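Local coordinates for hypothetical protein yihE (Escherichia coli, PDB 1ZYL), which phosphorylates proteins, itself included, on serine and threonine using ATP, and probably suppresses the effects of stress linked to reactive oxygen species, at residues 181-184 and 185-188; 187-190 and 191-195; 312-315 and 316-320. One frame throughout, in Å; residues are numbered along the deposited sequence.

How the contacts relate
From the N terminus, contact 1 comes first and spans the last two turns of helix 171-188. Contact 2 starts on the residues where contact 1 finishes, sharing Ala187 and His188, and follows the chain into the loop that precedes strand 196-197. Contact 3 comes much later, at the end of helix 300-316. Each is local to its stretch of chain; contacts 1 and 2 overlap, while contact 3 follows in series, so none nests within or crosses another. In space contact 3 returns to contact 1, their centres about 10 Å apart, because Gln313 packs on Leu181, and Leu317 on Leu181, Ala184 and His188. The ends of two helices are thereby joined.

Contact 1 (181-184 and 185-188)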
ATOM      1  N   LEU A 181     -18.486  11.881   4.620  1.00 22.06           N
ATOM      2  CA  LEU A 181     -17.157  11.472   5.034  1.00 19.11           C
ATOM      3  C   LEU A 181     -16.113  12.315   4.345  1.00 17.64           C
ATOM      4  O   LEU A 181     -15.208  12.816   5.001  1.00 17.70           O
ATOM      5  CB  LEU A 181     -16.912   9.988   4.735  1.00 18.02           C
ATOM      6  CG  LEU A 181     -15.625   9.407   5.341  1.00 16.46           C
ATOM      7  CD1 LEU A 181     -15.613   9.624   6.836  1.00 14.89           C
ATOM      8  CD2 LEU A 181     -15.516   7.931   5.034  1.00 15.03           C
ATOM      9  N   ILE A 182     -16.228  12.494   3.033  1.00 17.69           N
ATOM     10  CA  ILE A 182     -15.217  13.290   2.349  1.00 19.77           C
ATOM     11  C   ILE A 182     -15.268  14.756   2.790  1.00 19.27           C
ATOM     12  O   ILE A 182     -14.266  15.467   2.702  1.00 20.87           O
ATOM     13  CB  ILE A 182     -15.293  13.169   0.779  1.00 20.48           C
ATOM     14  CG1 ILE A 182     -16.216  14.228   0.191  1.00 22.82           C
ATOM     15  CG2 ILE A 182     -15.749  11.782   0.378  1.00 21.17           C
ATOM     16  CD1 ILE A 182     -15.511  15.543  -0.131  1.00 26.46           C
ATOM     17  N   ALA A 183     -16.413  15.219   3.273  1.00 17.94           N
ATOM     18  CA  ALA A 183     -16.482  16.599   3.741  1.00 18.59           C
ATOM     19  C   ALA A 183     -15.669  16.687   5.037  1.00 20.62           C
ATOM     20  O   ALA A 183     -14.876  17.611   5.231  1.00 21.32           O
ATOM     21  CB  ALA A 183     -17.923  17.011   4.003  1.00 15.40           C
ATOM     22  N   ALA A 184     -15.864  15.715   5.921  1.00 20.65           N
ATOM     23  CA  ALA A 184     -15.150  15.689   7.185  1.00 19.36           C
ATOM     24  C   ALA A 184     -13.640  15.572   7.000  1.00 19.85           C
ATOM     25  O   ALA A 184     -12.881  16.339   7.579  1.00 20.83           O
ATOM     26  CB  ALA A 184     -15.661  14.548   8.047  1.00 18.97           C
ATOM     27  N   VAL A 185     -13.195  14.609   6.203  1.00 20.66           N
ATOM     28  CA  VAL A 185     -11.763  14.449   5.984  1.00 22.53           C
ATOM     29  C   VAL A 185     -11.173  15.695   5.320  1.00 24.79           C
ATOM     30  O   VAL A 185     -10.103  16.157   5.712  1.00 24.98           O
ATOM     31  CB  VAL A 185     -11.460  13.181   5.147  1.00 20.60           C
ATOM     32  CG1 VAL A 185     -12.434  13.066   4.028  1.00 23.08           C
ATOM     33  CG2 VAL A 185     -10.058  13.233   4.597  1.00 19.49           C
ATOM     34  N   THR A 186     -11.869  16.248   4.331  1.00 26.72           N
ATOM     35  CA  THR A 186     -11.380  17.451   3.665  1.00 29.78           C
ATOM     36  C   THR A 186     -11.178  18.573   4.689  1.00 30.67           C
ATOM     37  O   THR A 186     -10.170  19.275   4.666  1.00 32.38           O
ATOM     38  CB  THR A 186     -12.362  17.953   2.567  1.00 30.01           C
ATOM     39  OG1 THR A 186     -13.702  17.803   3.035  1.00 34.18           O
ATOM     40  CG2 THR A 186     -12.202  17.174   1.269  1.00 28.76           C
ATOM     41  N   ALA A 187     -12.132  18.727   5.599  1.00 31.84           N
ATOM     42  CA  ALA A 187     -12.050  19.774   6.614  1.00 33.30           C
ATOM     43  C   ALA A 187     -10.866  19.621   7.571  1.00 34.80           C
ATOM     44  O   ALA A 187     -10.491  20.576   8.245  1.00 36.91           O
ATOM     45  CB  ALA A 187     -13.359  19.844   7.410  1.00 30.22           C
ATOM     46  N   HIS A 188     -10.277  18.432   7.633  1.00 35.71           N
ATOM     47  CA  HIS A 188      -9.138  18.209   8.517  1.00 34.84           C
ATOM     48  C   HIS A 188      -7.856  17.972   7.734  1.00 35.02           C
ATOM     49  O   HIS A 188      -6.800  17.779   8.328  1.00 36.29           O
ATOM     50  CB  HIS A 188      -9.396  17.008   9.428  1.00 35.82           C
ATOM     51  CG  HIS A 188     -10.597  17.162  10.310  1.00 38.44           C
ATOM     52  ND1 HIS A 188     -10.597  17.958  11.435  1.00 39.96           N
ATOM     53  CD2 HIS A 188     -11.840  16.633  10.224  1.00 39.57           C
ATOM     54  CE1 HIS A 188     -11.789  17.911  12.004  1.00 40.54           C
ATOM     55  NE2 HIS A 188     -12.562  17.114  11.289  1.00 40.75           N
TER
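Val185 and Thr186 reach back to Leu181, Ile182 and Ala183 one turn earlier, and most of what they meet is backbone. Three hydrogen bonds form the ladder. Val185 N bonds Leu181 O and Thr186 N bonds Ile182 O, both at 3.0 Å. Ala187 N bonds Ala183 O at 3.0 Å. The next rung, His188 N to Ala184 O, is weak and doubtful, and His188 N also makes a 3.0 Å bond to Val185 O, the carbonyl three residues back, as in a 3-10 turn.

The bonds of Val185, Thr186 and Ala187 thus follow the alpha-helical pattern of partners four residues apart, which weakens at His188, on the last turns of helix 171-188 in a phosphotransferase-family kinase. Val185 packs on Leu153 of helix 149-161 and on Pro268 and Met272 of helix 266-283, while Leu181 turns to Phe310 of helix 300-316.

The hydroxyl of Thr186 adds a side-chain link. With OG1 between the backbone N and the carbonyl carbon (chi1 40°), it points back at both Ile182 O and Ala183 O; which of them takes the proton is not settled, and the modelled separations are doubtfully short. An alanine here would probably lose whatever bond the hydroxyl gives to one of the two carbonyls, which would keep their backbone N-H partners, and open a gap beside Ile182 CD1 where CG2 had been.

The apolar touches are few. The Thr186 and Ile182 side chains cross obliquely, with CG2 of Thr186 3.9 Å from CD1 of Ile182, and Val185 CG1 lies 4.3 Å from Ile182 CB.

Contact 2 (187-190 and 191-195)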
ATOM      1  N   ALA A 187     -12.132  18.727   5.599  1.00 31.84           N
ATOM      2  CA  ALA A 187     -12.050  19.774   6.614  1.00 33.30           C
ATOM      3  C   ALA A 187     -10.866  19.621   7.571  1.00 34.80           C
ATOM      4  O   ALA A 187     -10.491  20.576   8.245  1.00 36.91           O
ATOM      5  CB  ALA A 187     -13.359  19.844   7.410  1.00 30.22           C
ATOM      6  N   HIS A 188     -10.277  18.432   7.633  1.00 35.71           N
ATOM      7  CA  HIS A 188      -9.138  18.209   8.517  1.00 34.84           C
ATOM      8  C   HIS A 188      -7.856  17.972   7.734  1.00 35.02           C
ATOM      9  O   HIS A 188      -6.800  17.779   8.328  1.00 36.29           O
ATOM     10  CB  HIS A 188      -9.396  17.008   9.428  1.00 35.82           C
ATOM     11  CG  HIS A 188     -10.597  17.162  10.310  1.00 38.44           C
ATOM     12  ND1 HIS A 188     -10.597  17.958  11.435  1.00 39.96           N
ATOM     13  CD2 HIS A 188     -11.840  16.633  10.224  1.00 39.57           C
ATOM     14  CE1 HIS A 188     -11.789  17.911  12.004  1.00 40.54           C
ATOM     15  NE2 HIS A 188     -12.562  17.114  11.289  1.00 40.75           N
ATOM     16  N   TRP A 189      -7.937  17.978   6.404  1.00 34.14           N
ATOM     17  CA  TRP A 189      -6.746  17.747   5.589  1.00 33.13           C
ATOM     18  C   TRP A 189      -5.933  19.016   5.575  1.00 35.41           C
ATOM     19  O   TRP A 189      -6.458  20.085   5.858  1.00 37.38           O
ATOM     20  CB  TRP A 189      -7.125  17.365   4.160  1.00 28.51           C
ATOM     21  CG  TRP A 189      -5.980  16.788   3.357  1.00 23.29           C
ATOM     22  CD1 TRP A 189      -5.548  17.213   2.134  1.00 21.01           C
ATOM     23  CD2 TRP A 189      -5.144  15.672   3.710  1.00 20.17           C
ATOM     24  NE1 TRP A 189      -4.497  16.435   1.700  1.00 18.35           N
ATOM     25  CE2 TRP A 189      -4.225  15.483   2.645  1.00 17.79           C
ATOM     26  CE3 TRP A 189      -5.080  14.814   4.819  1.00 17.06           C
ATOM     27  CZ2 TRP A 189      -3.253  14.472   2.658  1.00 13.77           C
ATOM     28  CZ3 TRP A 189      -4.111  13.807   4.830  1.00 15.49           C
ATOM     29  CH2 TRP A 189      -3.211  13.648   3.752  1.00 15.39           C
ATOM     30  N   ARG A 190      -4.650  18.913   5.256  1.00 38.42           N
ATOM     31  CA  ARG A 190      -3.805  20.103   5.231  1.00 40.95           C
ATOM     32  C   ARG A 190      -2.549  19.885   4.404  1.00 43.07           C
ATOM     33  O   ARG A 190      -2.002  18.784   4.380  1.00 44.16           O
ATOM     34  CB  ARG A 190      -3.425  20.512   6.665  1.00 38.99           C
ATOM     35  CG  ARG A 190      -2.624  19.465   7.449  1.00 38.77           C
ATOM     36  CD  ARG A 190      -2.556  19.819   8.936  1.00 38.71           C
ATOM     37  NE  ARG A 190      -1.792  18.855   9.733  1.00 39.27           N
ATOM     38  CZ  ARG A 190      -0.474  18.674   9.648  1.00 39.99           C
ATOM     39  NH1 ARG A 190       0.126  17.771  10.417  1.00 37.68           N
ATOM     40  NH2 ARG A 190       0.247  19.393   8.799  1.00 39.79           N
ATOM     41  N   GLU A 191      -2.112  20.929   3.706  1.00 44.76           N
ATOM     42  CA  GLU A 191      -0.900  20.854   2.893  1.00 46.82           C
ATOM     43  C   GLU A 191       0.193  21.477   3.743  1.00 46.43           C
ATOM     44  O   GLU A 191       1.210  21.965   3.249  1.00 48.18           O
ATOM     45  CB  GLU A 191      -1.073  21.645   1.596  1.00 49.28           C
ATOM     46  CG  GLU A 191      -1.093  20.795   0.330  1.00 51.29           C
ATOM     47  CD  GLU A 191      -2.245  19.807   0.290  1.00 52.77           C
ATOM     48  OE1 GLU A 191      -2.280  18.897   1.144  1.00 53.22           O
ATOM     49  OE2 GLU A 191      -3.114  19.942  -0.598  1.00 53.24           O
ATOM     50  N   ASP A 192      -0.052  21.439   5.045  1.00 45.20           N
ATOM     51  CA  ASP A 192       0.831  21.994   6.049  1.00 44.31           C
ATOM     52  C   ASP A 192       1.820  20.956   6.613  1.00 42.13           C
ATOM     53  O   ASP A 192       2.245  21.046   7.767  1.00 42.65           O
ATOM     54  CB  ASP A 192      -0.045  22.572   7.162  1.00 46.14           C
ATOM     55  CG  ASP A 192       0.738  23.359   8.169  1.00 50.70           C
ATOM     56  OD1 ASP A 192       1.582  24.189   7.754  1.00 53.99           O
ATOM     57  OD2 ASP A 192       0.502  23.157   9.379  1.00 53.33           O
ATOM     58  N   PHE A 193       2.190  19.967   5.809  1.00 37.77           N
ATOM     59  CA  PHE A 193       3.117  18.956   6.285  1.00 34.11           C
ATOM     60  C   PHE A 193       4.219  18.680   5.285  1.00 32.86           C
ATOM     61  O   PHE A 193       4.190  19.179   4.163  1.00 32.45           O
ATOM     62  CB  PHE A 193       2.384  17.651   6.605  1.00 33.46           C
ATOM     63  CG  PHE A 193       1.751  16.985   5.408  1.00 33.00           C
ATOM     64  CD1 PHE A 193       0.405  17.177   5.116  1.00 32.31           C
ATOM     65  CD2 PHE A 193       2.496  16.131   4.591  1.00 33.26           C
ATOM     66  CE1 PHE A 193      -0.193  16.526   4.033  1.00 32.35           C
ATOM     67  CE2 PHE A 193       1.906  15.477   3.505  1.00 32.38           C
ATOM     68  CZ  PHE A 193       0.559  15.675   3.230  1.00 33.06           C
ATOM     69  N   THR A 194       5.188  17.877   5.701  1.00 31.07           N
ATOM     70  CA  THR A 194       6.312  17.526   4.850  1.00 30.92           C
ATOM     71  C   THR A 194       5.957  16.313   3.999  1.00 30.15           C
ATOM     72  O   THR A 194       5.316  15.375   4.478  1.00 31.09           O
ATOM     73  CB  THR A 194       7.572  17.199   5.694  1.00 31.95           C
ATOM     74  OG1 THR A 194       7.950  18.352   6.463  1.00 32.40           O
ATOM     75  CG2 THR A 194       8.735  16.785   4.787  1.00 31.07           C
ATOM     76  N   VAL A 195       6.374  16.337   2.736  1.00 28.12           N
ATOM     77  CA  VAL A 195       6.093  15.240   1.825  1.00 25.47           C
ATOM     78  C   VAL A 195       7.392  14.549   1.446  1.00 26.35           C
ATOM     79  O   VAL A 195       8.423  15.204   1.272  1.00 28.09           O
ATOM     80  CB  VAL A 195       5.379  15.739   0.530  1.00 23.69           C
ATOM     81  CG1 VAL A 195       4.536  16.957   0.836  1.00 20.90           C
ATOM     82  CG2 VAL A 195       6.384  16.045  -0.557  1.00 23.39           C
TER
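Trp189 and Phe193 form the aromatic part of this connection, in which the chain leaves helix 171-188 for strand 196-197. The pair is an offset edge-to-face stack: the edge of Phe193 is directed at the face of the six-membered ring of Trp189, with centroids 5.6 Å apart and planes at 68°. Phe193 CE1 comes over that face near its rim, 3.9 Å from Trp189 CZ2. The benzyl group gets there because Phe193 CG sits between its own backbone N and carbonyl carbon (chi1 64°), which turns the ring back toward Trp189. Beyond the pair, Trp189 packs on Leu269 and Met272, and Phe193 on Pro225.

Charged and polar groups make up the rest. The Arg190 chain runs extended from CG to NE and brings NH2 to within 2.8 Å of Asp192 O, which lies at the edge of the guanidinium. The salt bridge to the Asp192 carboxylate is long, 3.8 Å from Arg190 NH2 to Asp192 OD2, and the oxygen is well out of the guanidinium plane. Arg190 NH1 makes a weak hydrogen bond to Ala261 O.

With no N-H aimed at that carboxylate, the bridge is likely to act through charge alone, beside an edge-to-face aromatic pair.

Contact 3 (312-315 and 316-320); sequences EQAK and VLQEP
Gln313 O is gripped by two successive amides: Leu317 N bonds it at 3.2 Å, in the usual helical four-residue spacing, and Val316 N reaches it weakly at 3.1 Å. The stronger of these is bent, with 136° at the hydrogen. Each amide has a second carbonyl to answer to. Val316 N bonds Glu312 O at 3.3 Å, while Leu317 N makes a weak bond to Ala314 O. One residue further on, Gln318 N meets Lys315 O in another weak bond. The pairing thus moves from partners four residues apart to partners three apart: Val316 N and Leu317 N each reach two carbonyls, the weaker bond of each being to the one three residues back.

Two side chains lean back over the preceding turn. Val316 holds CG2 beside its backbone N, opposite the carbonyl carbon, and so sets this methyl 3.4 Å from Glu312 O. The bent chains of Glu312 and Gln313 also come up to Val316 CG2, with Glu312 OE1 and Gln313 NE2 each 4.1 Å from it; the Glu312 chain crosses Val316 at about a right angle. Leu317 swings its CG to the side of its own N (chi1 -67°), which lays Leu317 CD1 3.3 Å from Gln313 O.

Leu317 also rests on Leu181, Ala184 and His188 of helix 171-188, and Gln313 meets Glu267 and Arg270 of helix 266-283, so the last turn packs against two other helices. After Leu317 the backbone opens into an extended form at Gln318. Weaker bonds, a shift to partners three residues apart and that extended backbone together mark the C-terminal end of an alpha-helix, here helix 300-316, at the point where the chain departs as a tail.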
ATOM      1  N   GLU A 312     -19.728   6.278  10.832  1.00 29.50           N
ATOM      2  CA  GLU A 312     -18.996   6.204  12.089  1.00 30.27           C
ATOM      3  C   GLU A 312     -17.666   6.962  12.035  1.00 30.77           C
ATOM      4  O   GLU A 312     -17.267   7.601  13.012  1.00 30.18           O
ATOM      5  CB  GLU A 312     -18.749   4.747  12.468  1.00 30.78           C
ATOM      6  CG  GLU A 312     -19.393   4.360  13.781  1.00 33.95           C
ATOM      7  CD  GLU A 312     -19.185   5.420  14.851  1.00 36.80           C
ATOM      8  OE1 GLU A 312     -18.017   5.800  15.098  1.00 36.07           O
ATOM      9  OE2 GLU A 312     -20.194   5.873  15.440  1.00 37.83           O
ATOM     10  N   GLN A 313     -16.991   6.896  10.888  1.00 30.38           N
ATOM     11  CA  GLN A 313     -15.710   7.577  10.707  1.00 28.81           C
ATOM     12  C   GLN A 313     -15.830   9.084  10.804  1.00 26.31           C
ATOM     13  O   GLN A 313     -14.939   9.739  11.334  1.00 26.17           O
ATOM     14  CB  GLN A 313     -15.075   7.207   9.359  1.00 29.68           C
ATOM     15  CG  GLN A 313     -14.007   6.133   9.457  1.00 29.86           C
ATOM     16  CD  GLN A 313     -12.819   6.572  10.291  1.00 29.75           C
ATOM     17  OE1 GLN A 313     -12.134   7.525   9.944  1.00 28.08           O
ATOM     18  NE2 GLN A 313     -12.569   5.875  11.394  1.00 29.63           N
ATOM     19  N   ALA A 314     -16.921   9.638  10.287  1.00 24.01           N
ATOM     20  CA  ALA A 314     -17.108  11.085  10.347  1.00 24.72           C
ATOM     21  C   ALA A 314     -17.244  11.544  11.805  1.00 25.15           C
ATOM     22  O   ALA A 314     -16.841  12.654  12.155  1.00 23.17           O
ATOM     23  CB  ALA A 314     -18.332  11.499   9.536  1.00 22.06           C
ATOM     24  N   LYS A 315     -17.796  10.683  12.654  1.00 25.78           N
ATOM     25  CA  LYS A 315     -17.954  11.021  14.060  1.00 28.70           C
ATOM     26  C   LYS A 315     -16.603  11.025  14.774  1.00 28.87           C
ATOM     27  O   LYS A 315     -16.389  11.771  15.731  1.00 28.31           O
ATOM     28  CB  LYS A 315     -18.916  10.041  14.728  1.00 30.87           C
ATOM     29  CG  LYS A 315     -20.338  10.172  14.208  1.00 33.71           C
ATOM     30  CD  LYS A 315     -21.284   9.169  14.834  1.00 34.57           C
ATOM     31  CE  LYS A 315     -22.682   9.307  14.244  1.00 36.63           C
ATOM     32  NZ  LYS A 315     -23.572   8.184  14.664  1.00 38.56           N
ATOM     33  N   VAL A 316     -15.689  10.191  14.294  1.00 29.25           N
ATOM     34  CA  VAL A 316     -14.356  10.107  14.867  1.00 30.04           C
ATOM     35  C   VAL A 316     -13.586  11.369  14.510  1.00 31.91           C
ATOM     36  O   VAL A 316     -12.695  11.801  15.242  1.00 30.50           O
ATOM     37  CB  VAL A 316     -13.608   8.886  14.311  1.00 30.45           C
ATOM     38  CG1 VAL A 316     -12.185   8.849  14.833  1.00 29.96           C
ATOM     39  CG2 VAL A 316     -14.349   7.621  14.694  1.00 30.64           C
ATOM     40  N   LEU A 317     -13.948  11.959  13.375  1.00 35.12           N
ATOM     41  CA  LEU A 317     -13.307  13.170  12.879  1.00 38.16           C
ATOM     42  C   LEU A 317     -13.879  14.439  13.511  1.00 41.70           C
ATOM     43  O   LEU A 317     -13.378  15.536  13.271  1.00 40.27           O
ATOM     44  CB  LEU A 317     -13.445  13.234  11.349  1.00 34.69           C
ATOM     45  CG  LEU A 317     -12.685  12.156  10.566  1.00 32.07           C
ATOM     46  CD1 LEU A 317     -13.385  11.852   9.256  1.00 31.17           C
ATOM     47  CD2 LEU A 317     -11.267  12.609  10.328  1.00 30.47           C
ATOM     48  N   GLN A 318     -14.922  14.285  14.320  1.00 47.78           N
ATOM     49  CA  GLN A 318     -15.559  15.427  14.973  1.00 54.23           C
ATOM     50  C   GLN A 318     -15.680  15.251  16.482  1.00 58.08           C
ATOM     51  O   GLN A 318     -15.868  14.139  16.979  1.00 58.28           O
ATOM     52  CB  GLN A 318     -16.943  15.664  14.374  1.00 55.46           C
ATOM     53  CG  GLN A 318     -16.912  16.277  12.989  1.00 59.18           C
ATOM     54  CD  GLN A 318     -18.246  16.167  12.275  1.00 61.21           C
ATOM     55  OE1 GLN A 318     -18.641  15.086  11.830  1.00 60.64           O
ATOM     56  NE2 GLN A 318     -18.952  17.288  12.167  1.00 63.27           N
ATOM     57  N   GLU A 319     -15.577  16.360  17.209  1.00 62.57           N
ATOM     58  CA  GLU A 319     -15.670  16.310  18.655  1.00 66.91           C
ATOM     59  C   GLU A 319     -17.052  15.846  19.093  1.00 70.01           C
ATOM     60  O   GLU A 319     -18.069  16.403  18.675  1.00 69.32           O
ATOM     61  CB  GLU A 319     -15.365  17.687  19.271  1.00 68.08           C
ATOM     62  CG  GLU A 319     -16.421  18.762  19.025  1.00 70.65           C
ATOM     63  CD  GLU A 319     -16.427  19.841  20.110  1.00 71.51           C
ATOM     64  OE1 GLU A 319     -16.458  19.473  21.306  1.00 71.75           O
ATOM     65  OE2 GLU A 319     -16.414  21.048  19.774  1.00 71.40           O
ATOM     66  N   PRO A 320     -17.107  14.802  19.934  1.00 73.73           N
ATOM     67  CA  PRO A 320     -18.373  14.257  20.439  1.00 76.77           C
ATOM     68  C   PRO A 320     -18.983  15.236  21.440  1.00 79.38           C
ATOM     69  O   PRO A 320     -18.288  15.732  22.327  1.00 80.74           O
ATOM     70  CB  PRO A 320     -17.941  12.953  21.100  1.00 76.54           C
ATOM     71  CG  PRO A 320     -16.575  13.308  21.641  1.00 75.72           C
ATOM     72  CD  PRO A 320     -15.957  14.054  20.476  1.00 74.13           C
TER